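Local coordinates for CRISPR/cas2 protein (Pyrococcus horikoshii OT3, PDB 6K2E) that is a CRISPR-associated Cas2 protein that probably helps Cas1 to acquire new spacers and may bind nucleic acid, at residues A[2-10]-A[34-45]. Numbering follows the deposited sequence.
Sequences SHMYVIVVY and SVFEGELSKAQL
Glu37 OE2 is held twice, by a salt bridge to Arg31 and a hydrogen bond to Tyr65 OH of the second subunit, while Tyr5 OH donates to Glu37 OE1 at 3.0 Å, meeting it on the anti side. The ring and carboxylate planes stand 77° apart. With CG anti to the backbone N (chi1 -160°), the Tyr5 ring lies over the Gly38 peptide, Gly38 C being 3.5 Å above its plane. A leucine in place of Tyr5 would probably leave Glu37 OE1 without its hydroxyl donor and uncover the Gly38 backbone. Beneath these side chains strands 3-10 and 35-41 run antiparallel, paired through Met4-Leu40, Val6-Gly38 and Val8-Phe36, the central strands of the ferredoxin-like fold. At the far end Ser34 OG donates to Tyr10 O at 2.6 Å, and Ser34 CB makes a CH-pi contact over the Tyr10 ring, 3.8 Å from its centroid. On the face of Met4 and Val6, Met4 CE and Val6 CG1 reach Leu45 of helix 42-55, and Val6 CG2 meets Leu40 CD1 at 3.9 Å. One face thus packs greasily against helices, whereas the other buries a carboxylate whose negative charge is probably offset by Arg31, beside the contact with Tyr65 of the second subunit.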
loop_
_atom_site.group_PDB
_atom_site.type_symbol
_atom_site.label_atom_id
_atom_site.label_comp_id
_atom_site.label_asym_id
_atom_site.label_seq_id
_atom_site.Cartn_x
_atom_site.Cartn_y
_atom_site.Cartn_z
ATOM N N SER A 2 19.138 -1.305 -14.394
ATOM C CA SER A 2 18.659 -0.384 -13.367
ATOM C C SER A 2 17.515 -1.027 -12.597
ATOM O O SER A 2 16.587 -1.596 -13.187
ATOM C CB SER A 2 18.197 0.943 -13.966
ATOM O OG SER A 2 17.717 1.803 -12.939
ATOM N N HIS A 3 17.572 -0.915 -11.277
ATOM C CA HIS A 3 16.633 -1.594 -10.408
ATOM C C HIS A 3 15.811 -0.621 -9.574
ATOM O O HIS A 3 16.261 0.481 -9.225
ATOM C CB HIS A 3 17.370 -2.594 -9.527
ATOM C CG HIS A 3 17.344 -3.971 -10.093
ATOM N ND1 HIS A 3 17.833 -4.257 -11.345
ATOM C CD2 HIS A 3 16.793 -5.117 -9.630
ATOM C CE1 HIS A 3 17.628 -5.534 -11.611
ATOM N NE2 HIS A 3 16.994 -6.077 -10.588
ATOM N N MET A 4 14.572 -1.032 -9.308
ATOM C CA MET A 4 13.633 -0.266 -8.504
ATOM C C MET A 4 13.050 -1.161 -7.423
ATOM O O MET A 4 13.154 -2.387 -7.485
ATOM C CB MET A 4 12.481 0.326 -9.332
ATOM C CG MET A 4 12.819 1.586 -10.126
ATOM S SD MET A 4 13.330 1.222 -11.790
ATOM C CE MET A 4 12.016 0.081 -12.232
ATOM N N TYR A 5 12.483 -0.535 -6.397
ATOM C CA TYR A 5 11.667 -1.235 -5.413
ATOM C C TYR A 5 10.200 -0.850 -5.595
ATOM O O TYR A 5 9.893 0.320 -5.831
ATOM C CB TYR A 5 12.135 -0.916 -3.985
ATOM C CG TYR A 5 11.684 -1.928 -2.967
ATOM C CD1 TYR A 5 10.494 -1.757 -2.245
ATOM C CD2 TYR A 5 12.428 -3.061 -2.731
ATOM C CE1 TYR A 5 10.078 -2.708 -1.317
ATOM C CE2 TYR A 5 12.024 -4.005 -1.797
ATOM C CZ TYR A 5 10.855 -3.831 -1.109
ATOM O OH TYR A 5 10.490 -4.788 -0.205
ATOM N N VAL A 6 9.287 -1.820 -5.458
ATOM C CA VAL A 6 7.867 -1.527 -5.642
ATOM C C VAL A 6 7.051 -2.005 -4.449
ATOM O O VAL A 6 7.406 -2.979 -3.782
ATOM C CB VAL A 6 7.283 -2.124 -6.943
ATOM C CG1 VAL A 6 7.783 -1.362 -8.151
ATOM C CG2 VAL A 6 7.607 -3.582 -7.056
ATOM N N ILE A 7 5.949 -1.300 -4.180
ATOM C CA ILE A 7 4.911 -1.728 -3.240
ATOM C C ILE A 7 3.603 -1.722 -4.010
ATOM O O ILE A 7 3.245 -0.704 -4.612
ATOM C CB ILE A 7 4.787 -0.816 -2.005
ATOM C CG1 ILE A 7 6.063 -0.766 -1.194
ATOM C CG2 ILE A 7 3.677 -1.303 -1.078
ATOM C CD1 ILE A 7 5.974 0.277 -0.085
ATOM N N VAL A 8 2.928 -2.864 -4.048
ATOM C CA VAL A 8 1.728 -3.072 -4.857
ATOM C C VAL A 8 0.546 -3.340 -3.937
ATOM O O VAL A 8 0.588 -4.266 -3.119
ATOM C CB VAL A 8 1.901 -4.216 -5.869
ATOM C CG1 VAL A 8 0.573 -4.618 -6.450
ATOM C CG2 VAL A 8 2.852 -3.789 -6.973
ATOM N N VAL A 9 -0.492 -2.514 -4.047
ATOM C CA VAL A 9 -1.759 -2.735 -3.358
ATOM C C VAL A 9 -2.832 -2.904 -4.420
ATOM O O VAL A 9 -3.021 -2.006 -5.250
ATOM C CB VAL A 9 -2.114 -1.575 -2.414
ATOM C CG1 VAL A 9 -3.159 -2.010 -1.455
ATOM C CG2 VAL A 9 -0.882 -1.060 -1.669
ATOM N N TYR A 10 -3.520 -4.051 -4.416
ATOM C CA TYR A 10 -4.585 -4.268 -5.393
ATOM C C TYR A 10 -5.956 -4.242 -4.743
ATOM O O TYR A 10 -6.126 -4.543 -3.564
ATOM C CB TYR A 10 -4.447 -5.581 -6.184
ATOM C CG TYR A 10 -4.625 -6.864 -5.405
ATOM C CD1 TYR A 10 -5.844 -7.520 -5.355
ATOM C CD2 TYR A 10 -3.557 -7.434 -4.757
ATOM C CE1 TYR A 10 -5.983 -8.700 -4.641
ATOM C CE2 TYR A 10 -3.682 -8.597 -4.076
ATOM C CZ TYR A 10 -4.887 -9.228 -4.005
ATOM O OH TYR A 10 -4.976 -10.405 -3.294
ATOM N N SER A 34 -3.350 -7.936 0.735
ATOM C CA SER A 34 -3.384 -7.605 -0.677
ATOM C C SER A 34 -2.214 -6.688 -1.038
ATOM O O SER A 34 -2.268 -5.954 -2.034
ATOM C CB SER A 34 -4.752 -7.015 -1.018
ATOM O OG SER A 34 -4.670 -6.060 -2.046
ATOM N N VAL A 35 -1.137 -6.767 -0.252
ATOM C CA VAL A 35 0.058 -5.948 -0.398
ATOM C C VAL A 35 1.221 -6.863 -0.776
ATOM O O VAL A 35 1.463 -7.879 -0.111
ATOM C CB VAL A 35 0.370 -5.163 0.882
ATOM C CG1 VAL A 35 1.692 -4.404 0.718
ATOM C CG2 VAL A 35 -0.784 -4.202 1.201
ATOM N N PHE A 36 1.879 -6.544 -1.887
ATOM C CA PHE A 36 3.087 -7.222 -2.332
ATOM C C PHE A 36 4.232 -6.221 -2.440
ATOM O O PHE A 36 4.025 -5.050 -2.779
ATOM C CB PHE A 36 2.878 -7.878 -3.688
ATOM C CG PHE A 36 2.091 -9.151 -3.642
ATOM C CD1 PHE A 36 0.704 -9.128 -3.572
ATOM C CD2 PHE A 36 2.739 -10.376 -3.698
ATOM C CE1 PHE A 36 -0.018 -10.320 -3.537
ATOM C CE2 PHE A 36 2.028 -11.558 -3.660
ATOM C CZ PHE A 36 0.660 -11.535 -3.576
ATOM N N GLU A 37 5.456 -6.686 -2.219
ATOM C CA GLU A 37 6.585 -5.776 -2.369
ATOM C C GLU A 37 7.830 -6.542 -2.788
ATOM O O GLU A 37 7.879 -7.770 -2.721
ATOM C CB GLU A 37 6.843 -4.975 -1.083
ATOM C CG GLU A 37 6.953 -5.812 0.169
ATOM C CD GLU A 37 7.130 -4.980 1.421
ATOM O OE1 GLU A 37 8.067 -4.160 1.475
ATOM O OE2 GLU A 37 6.343 -5.164 2.365
ATOM N N GLY A 38 8.820 -5.800 -3.256
ATOM C CA GLY A 38 10.107 -6.381 -3.586
ATOM C C GLY A 38 10.812 -5.629 -4.698
ATOM O O GLY A 38 10.273 -4.712 -5.314
ATOM N N GLU A 39 12.032 -6.082 -4.971
ATOM C CA GLU A 39 12.845 -5.521 -6.037
ATOM C C GLU A 39 12.403 -6.051 -7.393
ATOM O O GLU A 39 12.084 -7.230 -7.551
ATOM C CB GLU A 39 14.303 -5.899 -5.832
ATOM C CG GLU A 39 15.151 -4.954 -5.034
ATOM C CD GLU A 39 16.605 -5.303 -5.213
ATOM O OE1 GLU A 39 17.256 -5.716 -4.230
ATOM O OE2 GLU A 39 17.074 -5.204 -6.369
ATOM N N LEU A 40 12.430 -5.182 -8.383
ATOM C CA LEU A 40 12.095 -5.556 -9.740
ATOM C C LEU A 40 12.994 -4.784 -10.689
ATOM O O LEU A 40 13.279 -3.608 -10.469
ATOM C CB LEU A 40 10.637 -5.252 -10.061
ATOM C CG LEU A 40 9.579 -6.240 -9.619
ATOM C CD1 LEU A 40 8.231 -5.767 -10.169
ATOM C CD2 LEU A 40 9.922 -7.634 -10.088
ATOM N N SER A 41 13.388 -5.433 -11.775
ATOM C CA SER A 41 14.043 -4.707 -12.841
ATOM C C SER A 41 12.988 -3.960 -13.636
ATOM O O SER A 41 11.784 -4.141 -13.443
ATOM C CB SER A 41 14.802 -5.669 -13.744
ATOM O OG SER A 41 13.926 -6.193 -14.727
ATOM N N LYS A 42 13.431 -3.166 -14.601
ATOM C CA LYS A 42 12.480 -2.339 -15.319
ATOM C C LYS A 42 11.738 -3.144 -16.372
ATOM O O LYS A 42 10.549 -2.906 -16.602
ATOM C CB LYS A 42 13.215 -1.172 -15.964
ATOM C CG LYS A 42 12.366 0.011 -16.271
ATOM C CD LYS A 42 13.041 1.295 -15.869
ATOM C CE LYS A 42 14.506 1.405 -16.286
ATOM N NZ LYS A 42 15.288 2.300 -15.360
ATOM N N ALA A 43 12.397 -4.145 -16.959
ATOM C CA ALA A 43 11.707 -5.058 -17.858
ATOM C C ALA A 43 10.724 -5.922 -17.102
ATOM O O ALA A 43 9.644 -6.228 -17.620
ATOM C CB ALA A 43 12.719 -5.928 -18.607
ATOM N N GLN A 44 11.055 -6.280 -15.864
ATOM C CA GLN A 44 10.155 -7.111 -15.087
ATOM C C GLN A 44 8.963 -6.303 -14.585
ATOM O O GLN A 44 7.844 -6.829 -14.574
ATOM C CB GLN A 44 10.917 -7.774 -13.936
ATOM C CG GLN A 44 11.673 -9.038 -14.353
ATOM C CD GLN A 44 12.584 -9.587 -13.255
ATOM O OE1 GLN A 44 12.265 -9.498 -12.072
ATOM N NE2 GLN A 44 13.719 -10.181 -13.655
ATOM N N LEU A 45 9.167 -5.015 -14.241
ATOM C CA LEU A 45 8.048 -4.171 -13.820
ATOM C C LEU A 45 7.089 -3.912 -14.975
ATOM O O LEU A 45 5.870 -3.950 -14.793
ATOM C CB LEU A 45 8.560 -2.843 -13.243
ATOM C CG LEU A 45 7.493 -1.813 -12.800
ATOM C CD1 LEU A 45 6.458 -2.423 -11.845
ATOM C CD2 LEU A 45 8.078 -0.551 -12.183
#